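Local structure of solute Binding Protein, BlMnBP1 in complex with mannotriose (Bifidobacterium, 6FUV) at residues N28-M33 with K41-Y46; S65-S70 with G303-G308; P199-Q204 with D221-A226. The protein binds manno-oligosaccharides such as mannotriose and probably delivers them to an ABC transporter that takes up products of beta-mannan. All coordinates share one frame; numbering follows the deposited sequence. Where two conformers were deposited one is given.

Contacts 1 and 2 border the same sugar site, whereas contact 3 stands apart from it. In contact 1 residues 28-33 supply four residues of the glycan pocket, and in contact 2 Gly303, Asn304 and Tyr305 line the part that holds the next two mannoses. The two centres are 14 Å apart and the contacts touch: Gly29 N lies 3.6 Å from Tyr67 CD1, and Thr31 CG2 is 3.6 Å from Ser65 N. Contact 3, an apolar joint between two helix starts, has its centre 34 Å from that of contact 1, on the opposite side of the chain's centre, and its nearest atoms are about 11 Å from contact 2.

Contact 1: residues N28-M33 with K41-Y46; sequences NGRTDM and KNWDAY. With BMA (beta-D-mannopyranose), chain B.
Met33 lays its terminal methyl on the indole of Trp43, and this is where the contact is tight. CE sits 3.5 Å from the centroid of the Trp43 six-membered ring, nearly on the ring normal, a CH-pi contact; SD follows over the same face, making it a Met-aromatic contact as well. The bend at the end of the chain (chi3 55°) turns CE onward to the edge of the Tyr46 ring, 3.8 Å from its CE2. Asn28 approaches Trp43 on the opposite face, its ND2 offset toward the rim and the amide plane tilted 58° from the indole. Its OD1 takes a straighter bond from Arg30 N, which closes an Asx turn, and a weak, bent one from Trp43 NE1 at 3.1 Å.

Asn28 ends strand 22-28, and the turn after it, with a short 3-10 piece at 32-33, leads on to helix 43-53, part of the strand-loop-helix start of a periplasmic-binding-protein type domain. Trp43 N, in the first turn of that helix, donates an almost straight bond (178°) to Met33 O, and Asn42 caps the helix by accepting from Ala45 N through OD1.

The solvent side begins at Asp44, which is exposed: a water donates to Met33 O and accepts a long bond from Asp44 N. Lys41, just ahead of the helix, extends to a salt bridge between its NZ and Glu49 OE1. On the sugar side, Arg30 grips Asp32 side-on, NE to OD1 and NH2 to OD2, with Met33 SD 3.5 Å above the guanidinium plane; Glu338 takes a second salt bridge from NH1. The chain B mannose lies against this loop through van der Waals contacts, Asp32 CB 3.5 Å from its O1; hydrogen bonds reach it from Gln273 and Glu250, among others.

Contact 2: residues S65-S70 with G303-G308; sequences SNYADS and GNYSMG. With BMA (beta-D-mannopyranose), chain C; BMA (beta-D-mannopyranose), chain D.
Tyr305 is sandwiched between a sugar and another tyrosine: C5 of the chain C mannose lies over one face of its ring, and CE2 of Tyr67 over the other. The two tyrosines form a T-shaped (edge-to-face) pair, with the edge of Tyr67 turned to the face of Tyr305, planes at 81° and centroids 5.4 Å apart. The two side chains run antiparallel past one another, which brings Tyr305 OH to the edge of the Tyr67 ring, 3.9 Å from Tyr67 CD2. The same OH is 4.0 Å from Ala68 CB, a light van der Waals touch of the hydroxyl on the methyl. Tyr67 reaches across because its CG stands anti to the backbone N (chi1 -179°).

The chain C mannose presents its C5-C6 side to the tyrosine face, C5 sitting 3.9 Å above the Tyr305 plane and offset toward the rim, a CH-rich approach to an aromatic ring often met in carbohydrate-binding proteins. Here the Tyr67 edge backs the ring from behind. At the edge of Tyr305 lies the next mannose, chain D, with its O2 close to the ring plane. Beside the ring, Gly303 O accepts a hydrogen bond of 3.1 Å from O3 of the chain C mannose. Asn304 OD1 takes only a weak one from O6 of the chain D mannose, but also a 2.8 Å bond from Tyr305 N.

Asp130 receives Asn304 ND2, and Tyr67 OH bonds to Met86 O at the end of strand 84-86. The first turn of helix 67-77 reaches strand 298-309 only through side chains, at Tyr305 in the break of that strand; strands 84-86 and 123-132 both pair antiparallel with it.

Contact 3: residues P199-Q204 with D221-A226; sequences PKFMNQ and DTHPYA
Phe201 carries the whole first side of this contact, pressing its ring against His223 and Pro224 where helix 201-205 meets the start of helix 223-236. It is a helix-to-helix joint in the alpha/beta fold of a solute-binding protein of the periplasmic-binding-protein type, away from the mannose site. Along residues 199-204, Pro199 comes first, its backbone hydrogen-bonded to that of Ala366.

Phe201 follows; with chi1 at -172° the ring swings away from its own backbone N and extends toward the second segment. There it meets two partners through different ring atoms. CE1 lies 4.0 Å from His223 CD2, and the rings form an offset edge-to-face pair, the imidazole edge turned to the phenyl face with planes at 88° and centroids 5.6 Å apart. CE2 and CZ meet the proline ring, which comes from the opposite direction: CE2 is 3.7 Å from Pro224 CG, and CZ is 3.8 Å from Pro224 CD. Thr196 of helix 193-196 touches both Phe201 and His223.

Phe201 also opens a wider, pi-type turn that runs to Gln204. Met202 packs on Asp365, while Asn203 ND2 and Gln204 NE2 are hydrogen-bonded to the carbonyls of Ala366 and Pro367, which fastens this short helix to the 365-369 loop. Across the joint, the rotation of the imidazole is fixed by its neighbour: His223 ND1 donates to Thr222 OG1 at 2.8 Å, with the oxygen only 1° out of the ring plane.

Contact 1: residues N28-M33 with K41-Y46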
loop_
_atom_site.group_PDB
_atom_site.type_symbol
_atom_site.label_atom_id
_atom_site.label_comp_id
_atom_site.label_asym_id
_atom_site.label_seq_id
_atom_site.Cartn_x
_atom_site.Cartn_y
_atom_site.Cartn_z
ATOM N N ASN A 28 13.458 -7.052 -0.040
ATOM C CA ASN A 28 12.219 -6.377 0.304
ATOM C C ASN A 28 12.469 -5.261 1.291
ATOM O O ASN A 28 13.588 -5.077 1.760
ATOM C CB ASN A 28 11.220 -7.347 0.887
ATOM C CG ASN A 28 11.726 -8.030 2.110
ATOM O OD1 ASN A 28 11.676 -7.488 3.227
ATOM N ND2 ASN A 28 12.183 -9.247 1.933
ATOM N N GLY A 29 11.401 -4.488 1.575
ATOM C CA GLY A 29 11.458 -3.318 2.427
ATOM C C GLY A 29 11.098 -3.553 3.875
ATOM O O GLY A 29 11.049 -2.623 4.679
ATOM N N ARG A 30 10.817 -4.792 4.243
ATOM C CA ARG A 30 10.476 -5.105 5.621
ATOM C C ARG A 30 11.760 -5.231 6.439
ATOM O O ARG A 30 12.223 -6.305 6.826
ATOM C CB ARG A 30 9.643 -6.365 5.655
ATOM C CG ARG A 30 8.218 -6.211 5.142
ATOM C CD ARG A 30 7.448 -5.158 5.854
ATOM N NE ARG A 30 7.361 -5.345 7.286
ATOM C CZ ARG A 30 6.393 -5.998 7.923
ATOM N NH1 ARG A 30 5.442 -6.605 7.258
ATOM N NH2 ARG A 30 6.384 -6.066 9.247
ATOM N N THR A 31 12.366 -4.076 6.690
ATOM C CA THR A 31 13.603 -4.077 7.453
ATOM C C THR A 31 13.338 -4.579 8.858
ATOM O O THR A 31 14.149 -5.319 9.421
ATOM C CB THR A 31 14.246 -2.696 7.483
ATOM O OG1 THR A 31 13.313 -1.756 7.984
ATOM C CG2 THR A 31 14.719 -2.261 6.112
ATOM N N ASP A 32 12.173 -4.238 9.408
ATOM C CA ASP A 32 11.776 -4.746 10.713
ATOM C C ASP A 32 11.847 -6.264 10.769
ATOM O O ASP A 32 12.363 -6.826 11.732
ATOM C CB ASP A 32 10.373 -4.232 11.087
ATOM C CG ASP A 32 9.280 -4.542 10.075
ATOM O OD1 ASP A 32 9.548 -4.929 8.907
ATOM O OD2 ASP A 32 8.086 -4.367 10.485
ATOM N N MET A 33 11.376 -6.943 9.737
ATOM C CA MET A 33 11.300 -8.392 9.751
ATOM C C MET A 33 12.639 -9.042 9.445
ATOM O O MET A 33 12.737 -10.259 9.476
ATOM C CB MET A 33 10.275 -8.854 8.721
ATOM C CG MET A 33 8.836 -8.626 9.126
ATOM S SD MET A 33 7.704 -9.305 7.982
ATOM C CE MET A 33 8.143 -11.024 7.824
ATOM N N LYS A 41 6.476 -12.891 13.829
ATOM C CA LYS A 41 7.149 -13.858 12.971
ATOM C C LYS A 41 7.989 -13.123 11.935
ATOM O O LYS A 41 7.435 -12.475 11.040
ATOM C CB LYS A 41 6.109 -14.734 12.299
ATOM C CG LYS A 41 6.576 -16.036 11.800
ATOM C CD LYS A 41 5.356 -16.985 11.670
ATOM C CE LYS A 41 5.666 -18.127 10.691
ATOM N NZ LYS A 41 4.563 -19.104 10.679
ATOM N N ASN A 42 9.322 -13.227 12.048
ATOM C CA ASN A 42 10.219 -12.584 11.099
ATOM C C ASN A 42 10.507 -13.477 9.886
ATOM O O ASN A 42 10.027 -14.603 9.765
ATOM C CB ASN A 42 11.534 -12.170 11.767
ATOM C CG ASN A 42 12.363 -13.342 12.225
ATOM O OD1 ASN A 42 12.009 -14.499 12.015
ATOM N ND2 ASN A 42 13.496 -13.042 12.844
ATOM N N TRP A 43 11.322 -12.964 8.976
ATOM C CA TRP A 43 11.584 -13.695 7.743
ATOM C C TRP A 43 12.175 -15.072 8.014
ATOM O O TRP A 43 11.823 -16.048 7.345
ATOM C CB TRP A 43 12.517 -12.894 6.845
ATOM C CG TRP A 43 11.949 -11.687 6.226
ATOM C CD1 TRP A 43 12.471 -10.418 6.263
ATOM C CD2 TRP A 43 10.752 -11.591 5.428
ATOM N NE1 TRP A 43 11.674 -9.551 5.536
ATOM C CE2 TRP A 43 10.606 -10.244 5.037
ATOM C CE3 TRP A 43 9.767 -12.503 5.038
ATOM C CZ2 TRP A 43 9.531 -9.795 4.290
ATOM C CZ3 TRP A 43 8.714 -12.056 4.262
ATOM C CH2 TRP A 43 8.596 -10.718 3.913
ATOM N N ASP A 44 13.116 -15.172 8.945
ATOM C CA ASP A 44 13.802 -16.456 9.135
ATOM C C ASP A 44 12.832 -17.526 9.634
ATOM O O ASP A 44 12.867 -18.682 9.205
ATOM C CB ASP A 44 14.973 -16.315 10.124
ATOM C CG ASP A 44 16.185 -15.597 9.537
ATOM O OD1 ASP A 44 16.374 -15.579 8.313
ATOM O OD2 ASP A 44 16.943 -15.040 10.310
ATOM N N ALA A 45 11.941 -17.139 10.526
ATOM C CA ALA A 45 10.856 -18.006 10.957
ATOM C C ALA A 45 10.033 -18.539 9.786
ATOM O O ALA A 45 9.635 -19.707 9.776
ATOM C CB ALA A 45 9.957 -17.223 11.919
ATOM N N TYR A 46 9.738 -17.698 8.802
ATOM C CA TYR A 46 8.990 -18.212 7.664
ATOM C C TYR A 46 9.878 -19.136 6.844
ATOM O O TYR A 46 9.425 -20.155 6.307
ATOM C CB TYR A 46 8.449 -17.069 6.785
ATOM C CG TYR A 46 7.293 -16.314 7.368
ATOM C CD1 TYR A 46 6.043 -16.864 7.417
ATOM C CD2 TYR A 46 7.444 -15.043 7.844
ATOM C CE1 TYR A 46 4.966 -16.167 7.994
ATOM C CE2 TYR A 46 6.359 -14.339 8.390
ATOM C CZ TYR A 46 5.151 -14.904 8.459
ATOM O OH TYR A 46 4.082 -14.214 8.991
HETATM C C1 BMA B . 9.903 -1.002 8.440
HETATM C C2 BMA B . 8.427 -1.397 8.394
HETATM C C3 BMA B . 7.957 -1.354 6.922
HETATM C C4 BMA B . 8.215 0.061 6.360
HETATM C C5 BMA B . 9.677 0.472 6.584
HETATM C C6 BMA B . 9.977 1.931 6.138
HETATM O O1 BMA B . 10.282 -1.025 9.753
HETATM O O2 BMA B . 7.620 -0.450 9.112
HETATM O O3 BMA B . 6.616 -1.789 6.831
HETATM O O4 BMA B . 8.012 0.160 4.945
HETATM O O5 BMA B . 10.032 0.312 7.979
HETATM O O6 BMA B . 11.383 2.147 6.139
HETATM O O HOH W 1 14.606 -12.364 9.707
#

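Contact 2: residues S65-S70 with G303-G308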
loop_
_atom_site.group_PDB
_atom_site.type_symbol
_atom_site.label_atom_id
_atom_site.label_comp_id
_atom_site.label_asym_id
_atom_site.label_seq_id
_atom_site.Cartn_x
_atom_site.Cartn_y
_atom_site.Cartn_z
ATOM N N SER A 65 15.917 0.259 3.764
ATOM C CA SER A 65 15.079 1.430 3.955
ATOM C C SER A 65 15.077 2.241 2.650
ATOM O O SER A 65 15.853 2.013 1.722
ATOM C CB SER A 65 15.550 2.225 5.174
ATOM O OG SER A 65 16.757 2.850 4.918
ATOM N N ASN A 66 14.179 3.207 2.588
ATOM C CA ASN A 66 13.842 3.873 1.333
ATOM C C ASN A 66 13.802 2.859 0.187
ATOM O O ASN A 66 14.479 2.994 -0.840
ATOM C CB ASN A 66 14.809 5.007 1.015
ATOM C CG ASN A 66 14.323 5.891 -0.165
ATOM O OD1 ASN A 66 13.116 5.983 -0.449
ATOM N ND2 ASN A 66 15.271 6.545 -0.845
ATOM N N TYR A 67 12.977 1.829 0.391
ATOM C CA TYR A 67 12.906 0.731 -0.564
ATOM C C TYR A 67 12.462 1.224 -1.924
ATOM O O TYR A 67 12.861 0.668 -2.938
ATOM C CB TYR A 67 11.934 -0.352 -0.076
ATOM C CG TYR A 67 11.864 -1.509 -1.024
ATOM C CD1 TYR A 67 12.856 -2.467 -1.050
ATOM C CD2 TYR A 67 10.829 -1.624 -1.950
ATOM C CE1 TYR A 67 12.796 -3.505 -1.925
ATOM C CE2 TYR A 67 10.813 -2.604 -2.832
ATOM C CZ TYR A 67 11.805 -3.567 -2.816
ATOM O OH TYR A 67 11.805 -4.596 -3.687
ATOM N N ALA A 68 11.558 2.195 -1.965
ATOM C CA ALA A 68 10.974 2.579 -3.238
ATOM C C ALA A 68 12.086 3.037 -4.194
ATOM O O ALA A 68 12.088 2.706 -5.377
ATOM C CB ALA A 68 9.899 3.647 -2.976
ATOM N N ASP A 69 13.094 3.721 -3.686
ATOM C CA ASP A 69 14.169 4.129 -4.568
ATOM C C ASP A 69 15.258 3.078 -4.660
ATOM O O ASP A 69 15.862 2.926 -5.713
ATOM C CB ASP A 69 14.767 5.459 -4.098
ATOM C CG ASP A 69 13.878 6.657 -4.415
ATOM O OD1 ASP A 69 12.922 6.494 -5.196
ATOM O OD2 ASP A 69 14.143 7.757 -3.866
ATOM N N SER A 70 15.531 2.323 -3.594
ATOM C CA SER A 70 16.610 1.340 -3.668
ATOM C C SER A 70 16.279 0.292 -4.707
ATOM O O SER A 70 17.158 -0.148 -5.447
ATOM C CB SER A 70 16.860 0.656 -2.313
ATOM O OG SER A 70 17.088 1.599 -1.305
ATOM N N GLY A 303 -3.372 -4.565 -3.909
ATOM C CA GLY A 303 -2.283 -5.330 -3.344
ATOM C C GLY A 303 -1.360 -4.523 -2.441
ATOM O O GLY A 303 -1.178 -3.305 -2.583
ATOM N N ASN A 304 -0.791 -5.255 -1.508
ATOM C CA ASN A 304 0.443 -4.807 -0.851
ATOM C C ASN A 304 1.539 -4.844 -1.945
ATOM O O ASN A 304 1.236 -5.053 -3.116
ATOM C CB ASN A 304 0.749 -5.732 0.315
ATOM C CG ASN A 304 1.608 -5.069 1.363
ATOM O OD1 ASN A 304 2.263 -4.092 1.092
ATOM N ND2 ASN A 304 1.576 -5.590 2.567
ATOM N N TYR A 305 2.804 -4.677 -1.592
ATOM C CA TYR A 305 3.900 -4.869 -2.545
ATOM C C TYR A 305 3.778 -6.274 -3.112
ATOM O O TYR A 305 3.437 -7.216 -2.375
ATOM C CB TYR A 305 5.275 -4.681 -1.873
ATOM C CG TYR A 305 5.874 -3.274 -1.980
ATOM C CD1 TYR A 305 6.331 -2.789 -3.167
ATOM C CD2 TYR A 305 6.040 -2.484 -0.867
ATOM C CE1 TYR A 305 6.875 -1.520 -3.277
ATOM C CE2 TYR A 305 6.594 -1.237 -0.948
ATOM C CZ TYR A 305 7.008 -0.749 -2.178
ATOM O OH TYR A 305 7.571 0.482 -2.272
ATOM N N SER A 306 4.003 -6.391 -4.429
ATOM C CA SER A 306 3.975 -7.669 -5.107
ATOM C C SER A 306 5.375 -8.276 -5.235
ATOM O O SER A 306 6.384 -7.591 -5.362
ATOM C CB SER A 306 3.379 -7.530 -6.509
ATOM O OG SER A 306 2.007 -7.374 -6.542
ATOM N N MET A 307 5.423 -9.587 -5.235
ATOM C CA MET A 307 6.679 -10.303 -5.413
ATOM C C MET A 307 6.923 -10.506 -6.894
ATOM O O MET A 307 6.077 -11.063 -7.578
ATOM C CB MET A 307 6.670 -11.635 -4.671
ATOM C CG MET A 307 6.943 -11.488 -3.178
ATOM S SD MET A 307 6.457 -12.940 -2.282
ATOM C CE MET A 307 4.666 -12.792 -2.406
ATOM N N GLY A 308 8.062 -9.999 -7.371
ATOM C CA GLY A 308 8.498 -10.177 -8.750
ATOM C C GLY A 308 9.820 -10.925 -8.821
ATOM O O GLY A 308 10.655 -10.824 -7.928
HETATM C C1 BMA C . 2.864 -0.330 1.021
HETATM C C2 BMA C . 1.371 -0.607 1.030
HETATM C C3 BMA C . 0.864 -1.013 -0.366
HETATM C C4 BMA C . 1.412 0.018 -1.405
HETATM C C5 BMA C . 2.911 0.138 -1.276
HETATM C C6 BMA C . 3.517 1.098 -2.289
HETATM O O2 BMA C . 0.706 0.613 1.425
HETATM O O3 BMA C . -0.574 -1.138 -0.477
HETATM O O4 BMA C . 1.114 -0.376 -2.696
HETATM O O5 BMA C . 3.201 0.611 0.027
HETATM O O6 BMA C . 3.102 2.406 -1.977
HETATM C C1 BMA D . 6.661 0.356 4.631
HETATM C C2 BMA D . 6.713 1.199 3.329
HETATM C C3 BMA D . 5.372 1.283 2.754
HETATM C C4 BMA D . 4.657 -0.082 2.638
HETATM C C5 BMA D . 4.732 -0.866 3.945
HETATM C C6 BMA D . 4.295 -2.322 3.776
HETATM O O2 BMA D . 7.513 0.581 2.360
HETATM O O3 BMA D . 5.477 1.927 1.499
HETATM O O4 BMA D . 3.255 0.162 2.307
HETATM O O5 BMA D . 6.139 -0.894 4.376
HETATM O O6 BMA D . 5.086 -2.932 2.707
#

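Contact 3: residues P199-Q204 with D221-A226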
loop_
_atom_site.group_PDB
_atom_site.type_symbol
_atom_site.label_atom_id
_atom_site.label_comp_id
_atom_site.label_asym_id
_atom_site.label_seq_id
_atom_site.Cartn_x
_atom_site.Cartn_y
_atom_site.Cartn_z
ATOM N N PRO A 199 -15.559 1.909 -8.472
ATOM C CA PRO A 199 -14.370 1.165 -8.904
ATOM C C PRO A 199 -13.754 1.680 -10.193
ATOM O O PRO A 199 -12.552 1.480 -10.405
ATOM C CB PRO A 199 -14.898 -0.271 -9.067
ATOM C CG PRO A 199 -16.200 -0.358 -8.303
ATOM C CD PRO A 199 -16.756 1.055 -8.328
ATOM N N LYS A 200 -14.517 2.384 -11.026
ATOM C CA LYS A 200 -14.044 2.874 -12.314
ATOM C C LYS A 200 -13.356 4.238 -12.250
ATOM O O LYS A 200 -12.865 4.717 -13.298
ATOM C CB LYS A 200 -15.194 3.008 -13.290
ATOM C CG LYS A 200 -15.867 1.693 -13.634
ATOM C CD LYS A 200 -16.819 1.861 -14.796
ATOM C CE LYS A 200 -17.980 0.902 -14.653
ATOM N NZ LYS A 200 -17.503 -0.456 -14.899
ATOM N N PHE A 201 -13.304 4.877 -11.065
ATOM C CA PHE A 201 -12.725 6.221 -10.987
ATOM C C PHE A 201 -11.237 6.249 -11.316
ATOM O O PHE A 201 -10.800 7.079 -12.107
ATOM C CB PHE A 201 -12.947 6.822 -9.615
ATOM C CG PHE A 201 -12.561 8.238 -9.540
ATOM C CD1 PHE A 201 -13.339 9.221 -10.120
ATOM C CD2 PHE A 201 -11.396 8.600 -8.946
ATOM C CE1 PHE A 201 -12.965 10.540 -10.066
ATOM C CE2 PHE A 201 -11.041 9.919 -8.876
ATOM C CZ PHE A 201 -11.806 10.885 -9.450
ATOM N N MET A 202 -10.452 5.330 -10.765
ATOM C CA MET A 202 -9.004 5.443 -10.891
ATOM C C MET A 202 -8.554 5.263 -12.344
ATOM O O MET A 202 -7.895 6.132 -12.920
ATOM C CB MET A 202 -8.330 4.429 -9.974
ATOM C CG MET A 202 -6.803 4.490 -9.927
ATOM S SD MET A 202 -6.024 5.760 -8.893
ATOM C CE MET A 202 -7.351 6.169 -7.725
ATOM N N ASN A 203 -8.918 4.148 -12.957
ATOM C CA ASN A 203 -8.358 3.752 -14.238
ATOM C C ASN A 203 -9.237 4.113 -15.434
ATOM O O ASN A 203 -8.760 4.039 -16.572
ATOM C CB ASN A 203 -8.085 2.247 -14.218
ATOM C CG ASN A 203 -6.963 1.854 -13.230
ATOM O OD1 ASN A 203 -5.940 2.556 -13.103
ATOM N ND2 ASN A 203 -7.166 0.757 -12.513
ATOM N N GLN A 204 -10.469 4.572 -15.215
ATOM C CA GLN A 204 -11.365 4.874 -16.324
ATOM C C GLN A 204 -11.889 6.294 -16.336
ATOM O O GLN A 204 -12.100 6.809 -17.393
ATOM C CB GLN A 204 -12.558 3.925 -16.315
ATOM C CG GLN A 204 -12.197 2.443 -16.486
ATOM C CD GLN A 204 -13.419 1.574 -16.681
ATOM O OE1 GLN A 204 -14.468 2.045 -17.090
ATOM N NE2 GLN A 204 -13.276 0.303 -16.415
ATOM N N ASP A 221 -17.495 16.632 0.390
ATOM C CA ASP A 221 -16.721 15.789 1.313
ATOM C C ASP A 221 -16.413 14.408 0.738
ATOM O O ASP A 221 -16.130 13.451 1.479
ATOM C CB ASP A 221 -17.451 15.657 2.658
ATOM C CG ASP A 221 -17.555 17.009 3.390
ATOM O OD1 ASP A 221 -16.496 17.669 3.558
ATOM O OD2 ASP A 221 -18.693 17.450 3.700
ATOM N N THR A 222 -16.452 14.301 -0.574
ATOM C CA THR A 222 -16.043 13.122 -1.302
ATOM C C THR A 222 -15.019 13.542 -2.351
ATOM O O THR A 222 -14.708 14.726 -2.491
ATOM C CB THR A 222 -17.233 12.448 -1.991
ATOM O OG1 THR A 222 -17.628 13.200 -3.151
ATOM C CG2 THR A 222 -18.401 12.337 -1.059
ATOM N N HIS A 223 -14.490 12.553 -3.108
ATOM C CA HIS A 223 -13.578 12.685 -4.232
ATOM C C HIS A 223 -12.178 13.084 -3.782
ATOM O O HIS A 223 -11.959 13.409 -2.610
ATOM C CB HIS A 223 -14.174 13.650 -5.249
ATOM C CG HIS A 223 -15.206 13.013 -6.125
ATOM N ND1 HIS A 223 -16.483 12.700 -5.698
ATOM C CD2 HIS A 223 -15.118 12.563 -7.397
ATOM C CE1 HIS A 223 -17.137 12.114 -6.686
ATOM N NE2 HIS A 223 -16.329 12.008 -7.723
ATOM N N PRO A 224 -11.198 13.002 -4.668
ATOM C CA PRO A 224 -9.825 13.257 -4.235
ATOM C C PRO A 224 -9.662 14.526 -3.414
ATOM O O PRO A 224 -8.907 14.547 -2.447
ATOM C CB PRO A 224 -9.072 13.317 -5.565
ATOM C CG PRO A 224 -9.846 12.403 -6.440
ATOM C CD PRO A 224 -11.266 12.527 -6.054
ATOM N N TYR A 225 -10.289 15.612 -3.827
ATOM C CA TYR A 225 -10.197 16.853 -3.075
ATOM C C TYR A 225 -10.343 16.623 -1.579
ATOM O O TYR A 225 -9.562 17.167 -0.804
ATOM C CB TYR A 225 -11.271 17.821 -3.595
ATOM C CG TYR A 225 -11.399 19.143 -2.883
ATOM C CD1 TYR A 225 -12.171 19.255 -1.761
ATOM C CD2 TYR A 225 -10.763 20.281 -3.334
ATOM C CE1 TYR A 225 -12.278 20.452 -1.069
ATOM C CE2 TYR A 225 -10.859 21.464 -2.635
ATOM C CZ TYR A 225 -11.666 21.539 -1.508
ATOM O OH TYR A 225 -11.813 22.728 -0.826
ATOM N N ALA A 226 -11.391 15.910 -1.164
ATOM C CA ALA A 226 -11.684 15.788 0.257
ATOM C C ALA A 226 -10.569 15.052 0.977
ATOM O O ALA A 226 -10.307 15.304 2.164
ATOM C CB ALA A 226 -13.018 15.057 0.444
#